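Local coordinates for protein WZI (Escherichia coli, PDB 2YNK) that acts as an outer-membrane lectin, a carbohydrate-binding beta-barrel that takes part in the assembly of the group 1 capsule, at residues N268-F277 with S288-E298. Numbering follows the deposited sequence.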
loop_
_atom_site.group_PDB
_atom_site.type_symbol
_atom_site.label_atom_id
_atom_site.label_comp_id
_atom_site.label_asym_id
_atom_site.label_seq_id
_atom_site.Cartn_x
_atom_site.Cartn_y
_atom_site.Cartn_z
ATOM N N ASN A 268 -1.766 22.589 0.235
ATOM C CA ASN A 268 -2.177 21.835 1.435
ATOM C C ASN A 268 -1.163 20.726 1.742
ATOM O O ASN A 268 -0.843 19.932 0.869
ATOM C CB ASN A 268 -3.556 21.209 1.228
ATOM C CG ASN A 268 -3.996 20.313 2.384
ATOM O OD1 ASN A 268 -4.740 19.365 2.171
ATOM N ND2 ASN A 268 -3.563 20.615 3.601
ATOM N N GLN A 269 -0.694 20.667 2.990
ATOM C CA GLN A 269 0.371 19.761 3.394
ATOM C C GLN A 269 -0.139 18.628 4.281
ATOM O O GLN A 269 -1.116 18.787 5.030
ATOM C CB GLN A 269 1.475 20.531 4.141
ATOM C CG GLN A 269 2.477 21.270 3.253
ATOM C CD GLN A 269 1.873 22.463 2.528
ATOM O OE1 GLN A 269 1.808 22.496 1.286
ATOM N NE2 GLN A 269 1.415 23.453 3.299
ATOM N N LEU A 270 0.535 17.482 4.164
ATOM C CA LEU A 270 0.459 16.402 5.145
ATOM C C LEU A 270 1.879 15.905 5.417
ATOM O O LEU A 270 2.701 15.835 4.512
ATOM C CB LEU A 270 -0.429 15.255 4.655
ATOM C CG LEU A 270 -1.936 15.472 4.825
ATOM C CD1 LEU A 270 -2.510 16.185 3.613
ATOM C CD2 LEU A 270 -2.652 14.156 5.057
ATOM N N ALA A 271 2.169 15.568 6.668
ATOM C CA ALA A 271 3.536 15.205 7.052
ATOM C C ALA A 271 3.559 14.447 8.376
ATOM O O ALA A 271 2.800 14.753 9.289
ATOM C CB ALA A 271 4.412 16.447 7.128
ATOM N N GLY A 272 4.428 13.446 8.460
ATOM C CA GLY A 272 4.559 12.673 9.678
ATOM C C GLY A 272 5.643 11.614 9.656
ATOM O O GLY A 272 6.428 11.529 8.717
ATOM N N PHE A 273 5.663 10.799 10.709
ATOM C CA PHE A 273 6.692 9.785 10.904
ATOM C C PHE A 273 6.070 8.415 11.093
ATOM O O PHE A 273 4.905 8.291 11.483
ATOM C CB PHE A 273 7.547 10.109 12.130
ATOM C CG PHE A 273 8.060 11.517 12.160
ATOM C CD1 PHE A 273 9.033 11.931 11.267
ATOM C CD2 PHE A 273 7.576 12.427 13.084
ATOM C CE1 PHE A 273 9.521 13.229 11.291
ATOM C CE2 PHE A 273 8.047 13.730 13.111
ATOM C CZ PHE A 273 9.023 14.133 12.212
ATOM N N ASP A 274 6.866 7.391 10.814
ATOM C CA ASP A 274 6.488 6.010 11.092
ATOM C C ASP A 274 7.680 5.247 11.649
ATOM O O ASP A 274 8.822 5.683 11.512
ATOM C CB ASP A 274 5.927 5.312 9.843
ATOM C CG ASP A 274 6.493 5.868 8.536
ATOM O OD1 ASP A 274 6.138 7.012 8.141
ATOM O OD2 ASP A 274 7.281 5.150 7.886
ATOM N N PHE A 275 7.406 4.123 12.304
ATOM C CA PHE A 275 8.466 3.235 12.782
ATOM C C PHE A 275 8.003 1.782 12.735
ATOM O O PHE A 275 6.800 1.501 12.730
ATOM C CB PHE A 275 8.884 3.595 14.218
ATOM C CG PHE A 275 7.964 3.037 15.266
ATOM C CD1 PHE A 275 8.168 1.759 15.780
ATOM C CD2 PHE A 275 6.872 3.773 15.712
ATOM C CE1 PHE A 275 7.304 1.234 16.726
ATOM C CE2 PHE A 275 6.007 3.255 16.662
ATOM C CZ PHE A 275 6.221 1.985 17.169
ATOM N N LYS A 276 8.969 0.872 12.690
ATOM C CA LYS A 276 8.724 -0.549 12.909
ATOM C C LYS A 276 9.877 -1.105 13.764
ATOM O O LYS A 276 11.051 -0.866 13.457
ATOM C CB LYS A 276 8.593 -1.310 11.575
ATOM C CG LYS A 276 8.235 -2.785 11.751
ATOM C CD LYS A 276 8.119 -3.575 10.453
ATOM C CE LYS A 276 8.002 -5.077 10.740
ATOM N NZ LYS A 276 7.466 -5.914 9.619
ATOM N N PHE A 277 9.535 -1.831 14.830
ATOM C CA PHE A 277 10.522 -2.375 15.759
ATOM C C PHE A 277 10.464 -3.899 15.815
ATOM O O PHE A 277 9.506 -4.464 16.327
ATOM C CB PHE A 277 10.300 -1.801 17.159
ATOM C CG PHE A 277 11.382 -2.167 18.139
ATOM C CD1 PHE A 277 12.572 -1.452 18.177
ATOM C CD2 PHE A 277 11.214 -3.223 19.021
ATOM C CE1 PHE A 277 13.573 -1.787 19.079
ATOM C CE2 PHE A 277 12.209 -3.558 19.923
ATOM C CZ PHE A 277 13.389 -2.839 19.953
ATOM N N SER A 288 6.815 -8.132 15.666
ATOM C CA SER A 288 7.204 -6.737 15.557
ATOM C C SER A 288 6.047 -5.867 15.958
ATOM O O SER A 288 4.904 -6.310 15.973
ATOM C CB SER A 288 7.607 -6.389 14.130
ATOM O OG SER A 288 8.552 -7.305 13.619
ATOM N N PHE A 289 6.345 -4.623 16.288
ATOM C CA PHE A 289 5.296 -3.642 16.432
ATOM C C PHE A 289 5.676 -2.377 15.677
ATOM O O PHE A 289 6.863 -2.064 15.518
ATOM C CB PHE A 289 4.934 -3.390 17.903
ATOM C CG PHE A 289 6.028 -2.768 18.728
ATOM C CD1 PHE A 289 6.996 -3.558 19.339
ATOM C CD2 PHE A 289 6.054 -1.395 18.948
ATOM C CE1 PHE A 289 7.993 -2.986 20.127
ATOM C CE2 PHE A 289 7.043 -0.814 19.739
ATOM C CZ PHE A 289 8.017 -1.609 20.329
ATOM N N TYR A 290 4.650 -1.688 15.180
ATOM C CA TYR A 290 4.831 -0.539 14.315
ATOM C C TYR A 290 3.816 0.567 14.609
ATOM O O TYR A 290 2.773 0.329 15.215
ATOM C CB TYR A 290 4.726 -0.977 12.858
ATOM C CG TYR A 290 3.466 -1.757 12.529
ATOM C CD1 TYR A 290 2.269 -1.095 12.245
ATOM C CD2 TYR A 290 3.471 -3.150 12.494
ATOM C CE1 TYR A 290 1.117 -1.795 11.951
ATOM C CE2 TYR A 290 2.319 -3.862 12.196
ATOM C CZ TYR A 290 1.141 -3.175 11.921
ATOM O OH TYR A 290 -0.017 -3.857 11.619
ATOM N N GLY A 291 4.139 1.776 14.158
ATOM C CA GLY A 291 3.287 2.950 14.351
ATOM C C GLY A 291 3.513 4.028 13.304
ATOM O O GLY A 291 4.580 4.103 12.691
ATOM N N GLN A 292 2.501 4.862 13.096
ATOM C CA GLN A 292 2.584 5.949 12.128
ATOM C C GLN A 292 1.773 7.133 12.627
ATOM O O GLN A 292 0.651 6.961 13.115
ATOM C CB GLN A 292 2.060 5.484 10.764
ATOM C CG GLN A 292 2.099 6.546 9.671
ATOM C CD GLN A 292 1.719 6.001 8.306
ATOM O OE1 GLN A 292 0.633 5.443 8.130
ATOM N NE2 GLN A 292 2.614 6.158 7.332
HETATM N N MSE A 293 2.344 8.327 12.509
HETATM C CA MSE A 293 1.679 9.540 12.971
HETATM C C MSE A 293 1.793 10.604 11.923
HETATM O O MSE A 293 2.832 11.236 11.797
HETATM C CB MSE A 293 2.311 10.008 14.279
HETATM C CG MSE A 293 1.571 11.208 14.874
HETATM SE SE MSE A 293 2.666 12.041 16.287
HETATM C CE MSE A 293 1.284 13.126 17.180
ATOM N N ILE A 294 0.720 10.814 11.164
ATOM C CA ILE A 294 0.683 11.872 10.160
ATOM C C ILE A 294 -0.193 13.007 10.644
ATOM O O ILE A 294 -1.265 12.767 11.192
ATOM C CB ILE A 294 0.118 11.376 8.833
ATOM C CG1 ILE A 294 0.963 10.225 8.303
ATOM C CG2 ILE A 294 0.092 12.515 7.830
ATOM C CD1 ILE A 294 2.357 10.635 7.886
ATOM N N GLY A 295 0.271 14.237 10.434
ATOM C CA GLY A 295 -0.449 15.435 10.871
ATOM C C GLY A 295 -0.863 16.316 9.707
ATOM O O GLY A 295 -0.252 16.271 8.641
ATOM N N GLU A 296 -1.900 17.123 9.916
ATOM C CA GLU A 296 -2.406 18.002 8.868
ATOM C C GLU A 296 -1.712 19.366 8.828
ATOM O O GLU A 296 -1.634 19.985 7.767
ATOM C CB GLU A 296 -3.917 18.166 9.001
ATOM C CG GLU A 296 -4.702 17.024 8.369
ATOM C CD GLU A 296 -4.799 17.114 6.854
ATOM O OE1 GLU A 296 -4.129 17.975 6.235
ATOM O OE2 GLU A 296 -5.557 16.307 6.281
ATOM N N ASP A 297 -1.211 19.818 9.976
ATOM C CA ASP A 297 -0.412 21.045 10.078
ATOM C C ASP A 297 1.011 20.693 10.532
ATOM O O ASP A 297 1.224 19.636 11.136
ATOM C CB ASP A 297 -1.042 22.009 11.094
ATOM C CG ASP A 297 -2.537 22.204 10.879
ATOM O OD1 ASP A 297 -2.968 22.300 9.716
ATOM O OD2 ASP A 297 -3.282 22.273 11.879
ATOM N N GLU A 298 1.980 21.567 10.249
ATOM C CA GLU A 298 3.375 21.291 10.623
ATOM C C GLU A 298 4.007 22.372 11.514
ATOM O O GLU A 298 4.205 23.510 11.092
ATOM C CB GLU A 298 4.244 21.045 9.384
ATOM C CG GLU A 298 5.649 20.564 9.738
ATOM C CD GLU A 298 6.243 19.582 8.739
ATOM O OE1 GLU A 298 6.058 19.765 7.512
ATOM O OE2 GLU A 298 6.908 18.620 9.193
#
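A271 and G295, F273 and M293, F275 and G291, and F277 and F289 are the hydrogen-bonded pairs joining 268-278 and 287-295, consecutive antiparallel strands of the closed barrel; the short segments run at 159°. Each pair exchanges two backbone bonds. F277 N lies 2.8 Å from F289 O; A271 N lies 3.2 Å from G295 O.

Aromatic contacts gather F275, F277 and F289 on one face. F275 CE1 meets F289 CE2 at 3.7 Å, the ring planes 77° apart. F275 CG lies between its backbone N and carbonyl carbon (chi1 81°), which lays the ring over the opposite strand: G291 N and Y290 C lie over one face, and Y290 CA makes a CH-pi contact 4.2 Å from the ring centroid. F277 CB sits likewise over the F289 ring, 4.1 Å from the centroid.

D274, K276, Y290 and Q292 line the other face. D274 and Q292 run side by side, carboxylate and amide nearly perpendicular, but D274 OD1 stays 3.7 Å from Q292 NE2, without a hydrogen bond. D274 salt-bridges R217, K276 salt-bridges D19 and E313, and Q292 hydrogen-bonds the backbone of L160 and W152.

Hexane bound near F273 on the largely apolar, aromatic face, and these polar bonds on the other, are consistent with a barrel wall between lipid and a hydrophilic interior.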